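Local coordinates for uncharacterized protein (PDB 5F2H) that is of unknown function but belongs to the alpha/beta-hydrolase superfamily and may act as a hydrolase, at residues Trp150-Asp155 with Glu302-Ala307; Ala144-Tyr149 with Leu160-Ser165; Leu132-His137 with Glu184-His189; Gly199-Ile204 with Tyr310-Ser315. One frame throughout, in Å; residues are numbered along the deposited sequence.

Interaction 1 (Trp150-Asp155 with Glu302-Ala307)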
loop_
_atom_site.group_PDB
_atom_site.type_symbol
_atom_site.label_atom_id
_atom_site.label_comp_id
_atom_site.label_asym_id
_atom_site.label_seq_id
_atom_site.Cartn_x
_atom_site.Cartn_y
_atom_site.Cartn_z
ATOM N N TRP B 150 13.044 15.216 -4.012
ATOM C CA TRP B 150 12.418 14.159 -3.203
ATOM C C TRP B 150 11.087 13.717 -3.748
ATOM O O TRP B 150 10.404 12.920 -3.131
ATOM C CB TRP B 150 12.246 14.687 -1.767
ATOM C CG TRP B 150 13.535 15.159 -1.201
ATOM C CD1 TRP B 150 14.094 16.386 -1.357
ATOM C CD2 TRP B 150 14.450 14.404 -0.424
ATOM N NE1 TRP B 150 15.299 16.447 -0.716
ATOM C CE2 TRP B 150 15.525 15.249 -0.100
ATOM C CE3 TRP B 150 14.454 13.099 0.059
ATOM C CZ2 TRP B 150 16.608 14.822 0.656
ATOM C CZ3 TRP B 150 15.511 12.683 0.836
ATOM C CH2 TRP B 150 16.582 13.535 1.115
ATOM N N LYS B 151 10.726 14.242 -4.907
ATOM C CA LYS B 151 9.452 13.924 -5.562
ATOM C C LYS B 151 9.309 12.433 -5.886
ATOM O O LYS B 151 8.205 11.883 -5.791
ATOM C CB LYS B 151 9.349 14.724 -6.864
ATOM C CG LYS B 151 8.004 14.663 -7.566
ATOM C CD LYS B 151 8.030 15.330 -8.943
ATOM C CE LYS B 151 8.565 16.757 -8.906
ATOM N NZ LYS B 151 7.855 17.648 -7.948
ATOM N N SER B 152 10.422 11.781 -6.225
ATOM C CA SER B 152 10.421 10.357 -6.586
ATOM C C SER B 152 10.085 9.342 -5.483
ATOM O O SER B 152 10.223 8.138 -5.702
ATOM C CB SER B 152 11.752 9.983 -7.236
ATOM O OG SER B 152 12.828 10.191 -6.351
ATOM N N VAL B 153 9.684 9.801 -4.300
ATOM C CA VAL B 153 9.317 8.878 -3.218
ATOM C C VAL B 153 7.891 8.377 -3.407
ATOM O O VAL B 153 7.472 7.430 -2.751
ATOM C CB VAL B 153 9.412 9.511 -1.809
ATOM C CG1 VAL B 153 10.847 9.898 -1.498
ATOM C CG2 VAL B 153 8.468 10.704 -1.662
ATOM N N LEU B 154 7.132 9.034 -4.274
ATOM C CA LEU B 154 5.753 8.631 -4.529
ATOM C C LEU B 154 5.765 7.279 -5.251
ATOM O O LEU B 154 4.847 6.475 -5.115
ATOM C CB LEU B 154 5.041 9.681 -5.371
ATOM C CG LEU B 154 5.006 11.111 -4.829
ATOM C CD1 LEU B 154 4.300 12.015 -5.829
ATOM C CD2 LEU B 154 4.334 11.190 -3.464
ATOM N N ASP B 155 6.839 7.041 -5.999
ATOM C CA ASP B 155 7.038 5.802 -6.746
ATOM C C ASP B 155 7.170 4.600 -5.805
ATOM O O ASP B 155 7.136 3.455 -6.253
ATOM C CB ASP B 155 8.307 5.918 -7.600
ATOM C CG ASP B 155 8.245 7.066 -8.608
ATOM O OD1 ASP B 155 7.131 7.550 -8.902
ATOM O OD2 ASP B 155 9.310 7.467 -9.129
ATOM N N GLU B 302 17.691 7.692 -7.884
ATOM C CA GLU B 302 18.040 6.273 -7.928
ATOM C C GLU B 302 18.551 5.838 -6.569
ATOM O O GLU B 302 18.291 4.721 -6.135
ATOM C CB GLU B 302 19.082 5.976 -9.008
ATOM C CG GLU B 302 18.540 6.098 -10.414
ATOM C CD GLU B 302 17.440 5.078 -10.702
ATOM O OE1 GLU B 302 17.174 4.200 -9.847
ATOM O OE2 GLU B 302 16.845 5.134 -11.802
ATOM N N LEU B 303 19.293 6.716 -5.902
ATOM C CA LEU B 303 19.800 6.407 -4.577
ATOM C C LEU B 303 18.604 6.286 -3.660
ATOM O O LEU B 303 18.566 5.376 -2.837
ATOM C CB LEU B 303 20.760 7.469 -4.067
ATOM C CG LEU B 303 22.001 7.704 -4.934
ATOM C CD1 LEU B 303 22.866 8.790 -4.314
ATOM C CD2 LEU B 303 22.802 6.424 -5.129
ATOM N N LEU B 304 17.629 7.193 -3.803
ATOM C CA LEU B 304 16.407 7.132 -2.982
ATOM C C LEU B 304 15.709 5.789 -3.112
ATOM O O LEU B 304 15.085 5.325 -2.155
ATOM C CB LEU B 304 15.405 8.226 -3.325
ATOM C CG LEU B 304 15.623 9.655 -2.859
ATOM C CD1 LEU B 304 14.544 10.569 -3.422
ATOM C CD2 LEU B 304 15.580 9.680 -1.343
ATOM N N LYS B 305 15.775 5.188 -4.298
ATOM C CA LYS B 305 15.158 3.888 -4.511
ATOM C C LYS B 305 15.868 2.880 -3.593
ATOM O O LYS B 305 15.212 2.216 -2.786
ATOM C CB LYS B 305 15.231 3.479 -5.980
ATOM C CG LYS B 305 14.500 2.186 -6.291
ATOM C CD LYS B 305 14.412 1.883 -7.777
ATOM C CE LYS B 305 13.566 2.921 -8.502
ATOM N NZ LYS B 305 13.390 2.588 -9.940
ATOM N N GLU B 306 17.198 2.790 -3.699
ATOM C CA GLU B 306 17.985 1.887 -2.839
ATOM C C GLU B 306 17.721 2.138 -1.363
ATOM O O GLU B 306 17.471 1.224 -0.601
ATOM C CB GLU B 306 19.498 2.075 -2.987
ATOM C CG GLU B 306 20.200 1.511 -4.201
ATOM C CD GLU B 306 21.721 1.630 -4.046
ATOM O OE1 GLU B 306 22.475 1.055 -4.867
ATOM O OE2 GLU B 306 22.173 2.254 -3.055
ATOM N N ALA B 307 17.857 3.396 -0.970
ATOM C CA ALA B 307 17.659 3.808 0.411
ATOM C C ALA B 307 16.367 3.257 0.978
ATOM O O ALA B 307 16.355 2.618 2.017
ATOM C CB ALA B 307 17.678 5.320 0.502
#
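Trp150, the first residue of 150-155, meets Leu304 of helix 300-313 through CZ3 and CE3 of its six-membered ring. Its CG lies anti to the carbonyl carbon (chi1 -55°), and from there the indole reaches across until CZ3 is 3.7 Å from Leu304 CD2. The methyl comes in obliquely to the ring, and the two side chains cross at about a right angle. Outside the contact, NE1 is hydrogen-bonded to Tyr296 OH, and the indole and the Phe300 ring meet edge to face. Ser152 follows, with OG 3.4 Å from Leu304 CD1. This is an oxygen resting against a methyl group. Val153 then completes the set on a short 3-10 turn, its CG1 lying 4.2 Å from the same CD1. Leu304 thus serves three residues with its two branches, CD2 facing Trp150 and CD1 facing Ser152 and Val153. Beyond them, Leu304 also touches Ile229, while Val153 touches Phe133, both residues of the parallel sheet. The chemistry is therefore almost wholly apolar: the loop after helix 143-150 and the C-terminal helix share a buried layer over one face of the sheet, held by shape rather than by directional bonds.

Interaction 2 (Ala144-Tyr149 with Leu160-Ser165)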
loop_
_atom_site.group_PDB
_atom_site.type_symbol
_atom_site.label_atom_id
_atom_site.label_comp_id
_atom_site.label_asym_id
_atom_site.label_seq_id
_atom_site.Cartn_x
_atom_site.Cartn_y
_atom_site.Cartn_z
ATOM N N ALA B 144 9.542 24.925 -2.800
ATOM C CA ALA B 144 9.716 24.794 -4.242
ATOM C C ALA B 144 11.072 24.197 -4.595
ATOM O O ALA B 144 11.181 23.326 -5.455
ATOM C CB ALA B 144 9.575 26.136 -4.910
ATOM N N ILE B 145 12.096 24.662 -3.897
ATOM C CA ILE B 145 13.476 24.241 -4.131
ATOM C C ILE B 145 13.848 22.828 -3.713
ATOM O O ILE B 145 14.714 22.200 -4.308
ATOM C CB ILE B 145 14.424 25.209 -3.401
ATOM C CG1 ILE B 145 14.307 26.594 -4.034
ATOM C CG2 ILE B 145 15.861 24.729 -3.476
ATOM C CD1 ILE B 145 15.119 27.649 -3.323
ATOM N N VAL B 146 13.196 22.317 -2.690
ATOM C CA VAL B 146 13.524 20.986 -2.208
ATOM C C VAL B 146 12.615 19.897 -2.803
ATOM O O VAL B 146 13.001 18.757 -2.896
ATOM C CB VAL B 146 13.504 20.989 -0.653
ATOM C CG1 VAL B 146 12.097 21.234 -0.138
ATOM C CG2 VAL B 146 14.040 19.679 -0.098
ATOM N N GLU B 147 11.429 20.265 -3.259
ATOM C CA GLU B 147 10.508 19.292 -3.815
ATOM C C GLU B 147 11.089 18.439 -4.953
ATOM O O GLU B 147 11.031 17.221 -4.897
ATOM C CB GLU B 147 9.209 20.007 -4.209
ATOM C CG GLU B 147 8.155 19.168 -4.916
ATOM C CD GLU B 147 6.892 19.959 -5.258
ATOM O OE1 GLU B 147 6.451 20.804 -4.459
ATOM O OE2 GLU B 147 6.290 19.695 -6.314
ATOM N N PRO B 148 11.712 19.065 -5.959
ATOM C CA PRO B 148 12.235 18.286 -7.086
ATOM C C PRO B 148 13.168 17.124 -6.747
ATOM O O PRO B 148 13.164 16.123 -7.474
ATOM C CB PRO B 148 12.994 19.322 -7.915
ATOM C CG PRO B 148 12.373 20.622 -7.585
ATOM C CD PRO B 148 11.920 20.509 -6.155
ATOM N N TYR B 149 13.941 17.239 -5.663
ATOM C CA TYR B 149 14.879 16.183 -5.306
ATOM C C TYR B 149 14.260 15.038 -4.528
ATOM O O TYR B 149 14.877 13.974 -4.412
ATOM C CB TYR B 149 16.048 16.755 -4.503
ATOM C CG TYR B 149 16.862 17.811 -5.215
ATOM C CD1 TYR B 149 17.958 17.465 -5.975
ATOM C CD2 TYR B 149 16.572 19.164 -5.069
ATOM C CE1 TYR B 149 18.711 18.445 -6.614
ATOM C CE2 TYR B 149 17.334 20.143 -5.675
ATOM C CZ TYR B 149 18.391 19.784 -6.458
ATOM O OH TYR B 149 19.136 20.763 -7.109
ATOM N N LEU B 160 4.389 12.403 0.563
ATOM C CA LEU B 160 5.516 13.301 0.831
ATOM C C LEU B 160 5.115 14.577 1.517
ATOM O O LEU B 160 4.338 15.358 0.990
ATOM C CB LEU B 160 6.232 13.629 -0.483
ATOM C CG LEU B 160 7.397 14.615 -0.528
ATOM C CD1 LEU B 160 8.517 14.239 0.417
ATOM C CD2 LEU B 160 7.910 14.737 -1.961
ATOM N N ALA B 161 5.694 14.800 2.684
ATOM C CA ALA B 161 5.426 15.985 3.451
ATOM C C ALA B 161 6.670 16.839 3.360
ATOM O O ALA B 161 7.771 16.353 3.598
ATOM C CB ALA B 161 5.168 15.618 4.889
ATOM N N LEU B 162 6.510 18.090 2.957
ATOM C CA LEU B 162 7.638 19.002 2.860
ATOM C C LEU B 162 7.361 20.169 3.798
ATOM O O LEU B 162 6.550 21.029 3.483
ATOM C CB LEU B 162 7.847 19.494 1.428
ATOM C CG LEU B 162 8.172 18.439 0.361
ATOM C CD1 LEU B 162 8.311 19.069 -1.020
ATOM C CD2 LEU B 162 9.431 17.675 0.703
ATOM N N PRO B 163 8.017 20.189 4.969
ATOM C CA PRO B 163 7.808 21.278 5.920
ATOM C C PRO B 163 8.674 22.473 5.593
ATOM O O PRO B 163 9.730 22.313 5.015
ATOM C CB PRO B 163 8.244 20.672 7.260
ATOM C CG PRO B 163 8.296 19.194 7.035
ATOM C CD PRO B 163 8.724 19.071 5.604
ATOM N N GLN B 164 8.203 23.660 5.931
ATOM C CA GLN B 164 8.948 24.872 5.682
ATOM C C GLN B 164 9.128 25.584 7.031
ATOM O O GLN B 164 8.156 25.764 7.795
ATOM C CB GLN B 164 8.208 25.773 4.710
ATOM C CG GLN B 164 9.047 26.902 4.151
ATOM C CD GLN B 164 8.254 27.751 3.166
ATOM O OE1 GLN B 164 8.514 27.737 1.964
ATOM N NE2 GLN B 164 7.207 28.377 3.651
ATOM N N SER B 165 10.359 26.015 7.303
ATOM C CA SER B 165 10.660 26.686 8.553
ATOM C C SER B 165 10.033 28.056 8.622
ATOM O O SER B 165 9.894 28.744 7.622
ATOM C CB SER B 165 12.168 26.826 8.739
ATOM O OG SER B 165 12.458 27.575 9.913
#
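Glu147 and Leu162 make the close part of this contact, and they do so with hydrocarbon alone. Leu162 points from strand 158-164 toward helix 143-150, and its CD1 methyl sits 3.4 Å from Glu147 CB. The same methyl lies 3.9 Å from Glu147 CG, so it rests against the root of the glutamate, and the two side chains cross at about a right angle. Val146 adds a looser touch, its CG1 standing 4.4 Å from Leu162 CD1. Around this core the leucine also touches Ala135 of the neighbouring strand and Ile143 at the start of the helix.

The outer side is different in character. With CG anti to the backbone N (chi1 175°) and the chain extended beyond it, Glu147 carries its carboxylate away from the leucine. There OE2 forms a salt bridge with Lys151 and OE1 another with Lys122 of the second subunit. Ala144 and Pro148 occupy the exposed side of the helix, which is kinked near the proline. Strand 158-164 is itself continued by antiparallel pairing with a strand of the second subunit, although it is an outermost strand within its own chain.

The contact packs the helix of the right-handed beta-alpha-beta unit 131-136, 143-150, 158-164 against its second strand. One glutamate divides its chemistry along its length: methylenes serve the interior of the subunit, while the carboxylate pairs with Lys151 of its own chain and with Lys122 of the second subunit, so the same residue joins in the interface.

Interaction 3 (Leu132-His137 with Glu184-His189)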
loop_
_atom_site.group_PDB
_atom_site.type_symbol
_atom_site.label_atom_id
_atom_site.label_comp_id
_atom_site.label_asym_id
_atom_site.label_seq_id
_atom_site.Cartn_x
_atom_site.Cartn_y
_atom_site.Cartn_z
ATOM N N LEU B 132 4.586 7.486 5.137
ATOM C CA LEU B 132 4.946 8.902 5.161
ATOM C C LEU B 132 6.417 9.121 5.003
ATOM O O LEU B 132 7.214 8.338 5.477
ATOM C CB LEU B 132 4.507 9.555 6.476
ATOM C CG LEU B 132 4.900 11.027 6.675
ATOM C CD1 LEU B 132 4.389 11.933 5.566
ATOM C CD2 LEU B 132 4.369 11.532 8.001
ATOM N N PHE B 133 6.772 10.190 4.304
ATOM C CA PHE B 133 8.158 10.544 4.098
ATOM C C PHE B 133 8.253 12.049 4.313
ATOM O O PHE B 133 7.537 12.817 3.679
ATOM C CB PHE B 133 8.612 10.222 2.693
ATOM C CG PHE B 133 10.082 10.386 2.496
ATOM C CD1 PHE B 133 10.664 11.636 2.549
ATOM C CD2 PHE B 133 10.868 9.304 2.188
ATOM C CE1 PHE B 133 12.019 11.797 2.323
ATOM C CE2 PHE B 133 12.222 9.446 1.977
ATOM C CZ PHE B 133 12.801 10.691 2.027
ATOM N N ILE B 134 9.143 12.481 5.199
ATOM C CA ILE B 134 9.260 13.895 5.435
ATOM C C ILE B 134 10.634 14.350 5.011
ATOM O O ILE B 134 11.623 13.819 5.480
ATOM C CB ILE B 134 9.076 14.222 6.900
ATOM C CG1 ILE B 134 7.859 13.503 7.443
ATOM C CG2 ILE B 134 8.963 15.717 7.072
ATOM C CD1 ILE B 134 7.595 13.800 8.911
ATOM N N ALA B 135 10.694 15.312 4.105
ATOM C CA ALA B 135 11.965 15.823 3.641
ATOM C C ALA B 135 12.156 17.220 4.182
ATOM O O ALA B 135 11.203 18.013 4.169
ATOM C CB ALA B 135 12.020 15.840 2.129
HETATM N N MSE B 136 13.386 17.527 4.613
HETATM C CA MSE B 136 13.714 18.841 5.166
HETATM C C MSE B 136 14.668 19.647 4.332
HETATM O O MSE B 136 15.844 19.316 4.197
HETATM C CB MSE B 136 14.401 18.703 6.532
HETATM C CG MSE B 136 13.644 17.821 7.514
HETATM SE SE MSE B 136 12.092 18.869 8.140
HETATM C CE MSE B 136 10.911 17.481 7.486
ATOM N N HIS B 137 14.187 20.769 3.830
ATOM C CA HIS B 137 15.006 21.654 3.033
ATOM C C HIS B 137 16.219 22.185 3.781
ATOM O O HIS B 137 16.264 22.136 5.005
ATOM C CB HIS B 137 14.169 22.844 2.568
ATOM C CG HIS B 137 13.733 23.768 3.668
ATOM N ND1 HIS B 137 14.466 24.873 4.049
ATOM C CD2 HIS B 137 12.611 23.785 4.425
ATOM C CE1 HIS B 137 13.813 25.532 4.987
ATOM N NE2 HIS B 137 12.692 24.885 5.244
ATOM N N GLU B 184 10.417 21.664 17.228
ATOM C CA GLU B 184 9.025 21.875 17.659
ATOM C C GLU B 184 8.082 21.779 16.503
ATOM O O GLU B 184 7.156 20.996 16.542
ATOM C CB GLU B 184 8.835 23.236 18.323
ATOM C CG GLU B 184 9.637 23.428 19.593
ATOM C CD GLU B 184 9.530 24.833 20.130
ATOM O OE1 GLU B 184 8.676 25.602 19.636
ATOM O OE2 GLU B 184 10.315 25.169 21.046
ATOM N N GLU B 185 8.326 22.592 15.482
ATOM C CA GLU B 185 7.504 22.604 14.269
ATOM C C GLU B 185 7.444 21.216 13.685
ATOM O O GLU B 185 6.363 20.690 13.470
ATOM C CB GLU B 185 8.056 23.579 13.233
ATOM C CG GLU B 185 8.028 25.022 13.709
ATOM C CD GLU B 185 8.639 25.991 12.720
ATOM O OE1 GLU B 185 8.735 25.642 11.501
ATOM O OE2 GLU B 185 8.988 27.114 13.169
ATOM N N LEU B 186 8.602 20.594 13.498
ATOM C CA LEU B 186 8.653 19.252 12.958
ATOM C C LEU B 186 7.738 18.313 13.721
ATOM O O LEU B 186 7.129 17.426 13.137
ATOM C CB LEU B 186 10.082 18.702 12.914
ATOM C CG LEU B 186 10.165 17.306 12.260
ATOM C CD1 LEU B 186 9.414 17.238 10.926
ATOM C CD2 LEU B 186 11.595 16.809 12.063
ATOM N N LYS B 187 7.613 18.521 15.021
ATOM C CA LYS B 187 6.752 17.685 15.852
ATOM C C LYS B 187 5.303 18.034 15.574
ATOM O O LYS B 187 4.476 17.153 15.384
ATOM C CB LYS B 187 7.085 17.912 17.320
ATOM C CG LYS B 187 6.323 17.036 18.284
ATOM C CD LYS B 187 6.812 17.364 19.679
ATOM C CE LYS B 187 6.454 16.276 20.667
ATOM N NZ LYS B 187 6.959 16.603 22.030
ATOM N N GLU B 188 5.020 19.329 15.526
ATOM C CA GLU B 188 3.668 19.825 15.270
ATOM C C GLU B 188 3.143 19.235 13.977
ATOM O O GLU B 188 2.040 18.705 13.952
ATOM C CB GLU B 188 3.630 21.356 15.178
ATOM C CG GLU B 188 4.095 22.123 16.418
ATOM C CD GLU B 188 3.228 21.889 17.651
ATOM O OE1 GLU B 188 2.259 21.101 17.568
ATOM O OE2 GLU B 188 3.492 22.518 18.709
ATOM N N HIS B 189 3.927 19.324 12.903
ATOM C CA HIS B 189 3.494 18.762 11.638
ATOM C C HIS B 189 3.259 17.270 11.749
ATOM O O HIS B 189 2.239 16.755 11.291
ATOM C CB HIS B 189 4.484 19.013 10.505
ATOM C CG HIS B 189 4.618 20.449 10.122
ATOM N ND1 HIS B 189 5.795 21.151 10.261
ATOM C CD2 HIS B 189 3.704 21.334 9.665
ATOM C CE1 HIS B 189 5.612 22.396 9.868
ATOM N NE2 HIS B 189 4.348 22.536 9.512
#
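Ile134 and Leu186 mark the nearest approach of a strand to a helix, their CA atoms 9.3 Å apart. Residues 132-136 are extended and belong to the parallel sheet, whereas 184-189 form regular helix, with backbone bonds such as Glu188 N to Glu184 O at 2.9 Å. Such a spacing leaves room for a single layer of side chains between the two backbones, and here that layer is wholly apolar.

Leu186 fills most of it. Its CG stands anti to the backbone N (chi1 -176°), which brings the CD1 branch in toward the strand although the side chain starts out obliquely to it. CD1 lies 4.2 Å from Ile134 CG2 and the same distance, 4.2 Å, from the selenium SE of selenomethionine Met136. Both strand residues point toward the helix, and their side chains meet the leucine at a slant. The selenomethionine chain is bent at both chi2 and chi3. The position of its terminal methyl is doubtful. Met136 also touches the GxSxG sequence that in this superfamily would form the nucleophile elbow.

Ile204 of strand 202-207 lies beside this group, touching Ile134, Met136 and Leu186, while Pro163 of strand 158-164, the other neighbouring strand, touches Ile134 and lies near Met136. Helix 179-195 is thereby packed across the face of the sheet opposite helix 143-150, reaching over strand 131-136 and the strand that follows the helix in the chain.

Interaction 4 (Gly199-Ile204 with Tyr310-Ser315)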
loop_
_atom_site.group_PDB
_atom_site.type_symbol
_atom_site.label_atom_id
_atom_site.label_comp_id
_atom_site.label_asym_id
_atom_site.label_seq_id
_atom_site.Cartn_x
_atom_site.Cartn_y
_atom_site.Cartn_z
ATOM N N GLY B 199 -0.321 6.315 10.418
ATOM C CA GLY B 199 0.324 5.486 9.410
ATOM C C GLY B 199 1.298 4.445 9.926
ATOM O O GLY B 199 1.621 4.394 11.120
ATOM N N GLU B 200 1.754 3.616 8.988
ATOM C CA GLU B 200 2.700 2.533 9.252
ATOM C C GLU B 200 4.164 2.984 9.161
ATOM O O GLU B 200 4.728 3.460 10.150
ATOM C CB GLU B 200 2.444 1.328 8.324
ATOM C CG GLU B 200 1.091 0.629 8.461
ATOM C CD GLU B 200 -0.109 1.444 7.990
ATOM O OE1 GLU B 200 0.076 2.481 7.324
ATOM O OE2 GLU B 200 -1.255 1.018 8.243
ATOM N N SER B 201 4.774 2.873 7.983
ATOM C CA SER B 201 6.177 3.246 7.818
ATOM C C SER B 201 6.415 4.749 7.727
ATOM O O SER B 201 5.633 5.465 7.105
ATOM C CB SER B 201 6.754 2.571 6.568
ATOM O OG SER B 201 8.117 2.929 6.369
ATOM N N VAL B 202 7.512 5.215 8.337
ATOM C CA VAL B 202 7.891 6.639 8.309
ATOM C C VAL B 202 9.413 6.817 8.136
ATOM O O VAL B 202 10.209 6.301 8.916
ATOM C CB VAL B 202 7.447 7.385 9.571
ATOM C CG1 VAL B 202 7.847 8.851 9.488
ATOM C CG2 VAL B 202 5.946 7.256 9.757
ATOM N N ILE B 203 9.807 7.543 7.100
ATOM C CA ILE B 203 11.204 7.800 6.812
ATOM C C ILE B 203 11.384 9.299 6.763
ATOM O O ILE B 203 10.586 9.980 6.114
ATOM C CB ILE B 203 11.587 7.247 5.420
ATOM C CG1 ILE B 203 11.370 5.730 5.367
ATOM C CG2 ILE B 203 13.024 7.620 5.065
ATOM C CD1 ILE B 203 11.699 5.094 4.030
ATOM N N ILE B 204 12.420 9.827 7.411
ATOM C CA ILE B 204 12.645 11.264 7.345
ATOM C C ILE B 204 13.961 11.530 6.641
ATOM O O ILE B 204 14.949 10.874 6.899
ATOM C CB ILE B 204 12.569 11.992 8.688
ATOM C CG1 ILE B 204 12.678 13.499 8.449
ATOM C CG2 ILE B 204 13.667 11.513 9.622
ATOM C CD1 ILE B 204 12.400 14.350 9.663
ATOM N N TYR B 310 16.425 -0.558 1.146
ATOM C CA TYR B 310 17.230 -0.862 2.314
ATOM C C TYR B 310 16.474 -0.653 3.614
ATOM O O TYR B 310 16.288 -1.596 4.375
ATOM C CB TYR B 310 18.478 0.019 2.297
ATOM C CG TYR B 310 19.349 -0.073 3.521
ATOM C CD1 TYR B 310 20.252 -1.118 3.687
ATOM C CD2 TYR B 310 19.328 0.936 4.477
ATOM C CE1 TYR B 310 21.074 -1.182 4.799
ATOM C CE2 TYR B 310 20.146 0.885 5.592
ATOM C CZ TYR B 310 21.016 -0.174 5.753
ATOM O OH TYR B 310 21.826 -0.218 6.870
ATOM N N ILE B 311 15.997 0.573 3.825
ATOM C CA ILE B 311 15.279 0.951 5.049
ATOM C C ILE B 311 14.129 0.067 5.462
ATOM O O ILE B 311 14.133 -0.493 6.555
ATOM C CB ILE B 311 14.798 2.426 5.019
ATOM C CG1 ILE B 311 16.014 3.347 5.098
ATOM C CG2 ILE B 311 13.869 2.733 6.197
ATOM C CD1 ILE B 311 15.683 4.817 5.052
ATOM N N GLU B 312 13.128 -0.093 4.627
ATOM C CA GLU B 312 12.072 -0.925 5.127
ATOM C C GLU B 312 11.544 -2.069 4.297
ATOM O O GLU B 312 11.067 -3.063 4.842
ATOM C CB GLU B 312 10.755 -0.160 5.263
ATOM C CG GLU B 312 9.793 -0.865 6.212
ATOM C CD GLU B 312 10.358 -0.980 7.632
ATOM O OE1 GLU B 312 11.375 -0.320 7.948
ATOM O OE2 GLU B 312 9.779 -1.723 8.448
ATOM N N ASP B 313 11.699 -1.939 2.983
ATOM C CA ASP B 313 11.522 -3.013 2.003
ATOM C C ASP B 313 12.278 -4.238 2.567
ATOM O O ASP B 313 11.668 -5.294 2.777
ATOM C CB ASP B 313 11.891 -2.476 0.611
ATOM C CG ASP B 313 11.686 -3.479 -0.502
ATOM O OD1 ASP B 313 11.122 -4.562 -0.262
ATOM O OD2 ASP B 313 12.070 -3.156 -1.643
ATOM N N LYS B 314 13.579 -4.105 2.848
ATOM C CA LYS B 314 14.380 -5.266 3.250
ATOM C C LYS B 314 13.739 -5.971 4.446
ATOM O O LYS B 314 13.404 -7.155 4.368
ATOM C CB LYS B 314 15.825 -4.902 3.612
ATOM C CG LYS B 314 16.617 -6.133 4.048
ATOM C CD LYS B 314 18.019 -5.849 4.558
ATOM C CE LYS B 314 18.648 -7.144 5.059
ATOM N NZ LYS B 314 20.002 -6.963 5.648
ATOM N N SER B 315 13.580 -5.239 5.547
ATOM C CA SER B 315 12.992 -5.791 6.765
ATOM C C SER B 315 12.033 -4.795 7.419
ATOM O O SER B 315 12.037 -4.606 8.637
ATOM C CB SER B 315 14.109 -6.181 7.736
ATOM O OG SER B 315 14.913 -5.059 8.050
#
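Apolar packing dominates, and it comes down to two isoleucines, Ile203 of the strand and Ile311 of the helix, which reach toward each other tip to tip. In both, CG1 is anti to the carbonyl carbon (chi1 -61° and -69°) and CG2 anti to the backbone N, and both branches take part. The result is an interlocking of four terminal groups: Ile203 CG2 is 3.9 Å from Ile311 CD1, Ile203 CD1 is 3.9 Å from Ile311 CG2, and the two CD1 methyls come within 4.1 Å. Each side chain also touches Ile229 of strand 227-231, so the pair becomes a cluster of three isoleucines between sheet and helix.

Polar residues meet more loosely, two residues earlier, in the loop that leads into the strand. Ser201 OG lies 4.2 Å from Glu312 CG, a contact with the aliphatic part of the glutamate. The hydroxyl has its polar partner in Tyr158, whose OH it hydrogen-bonds. Glu312 sits within a wider, pi-type turn of helix 300-313.

The chemistry thus changes from the buried isoleucines to the more open Glu312. Branched methyls pack the last turns of the C-terminal helix onto strand 202-207, while the backbone of the strand is bonded to its neighbours in the sheet and the serine hydroxyl to a tyrosine, so between these two segments the contact rests on van der Waals packing and burial of apolar surface.

Interactions 2, 3 and 4 pack helices on strands of one parallel sheet in the alpha/beta-hydrolase part of the chain, and interaction 1 joins a loop to helix 300-313 above it. Interactions 1 and 4 share helix 300-313, with centres 12 Å apart. Interaction 2 is nested in the loop closed by interaction 3; their centres are 10 Å apart, and neighbouring strands 158-164 and 131-136 join them through probable backbone hydrogen bonds. Interaction 4 follows interaction 3 along the chain and adds the next strand, 202-207. Interaction 1 crosses the others in sequence, its Trp150 packing on Phe133 and Ala135. Helices cover both faces of the sheet, which continues into the second subunit at strand 158-164.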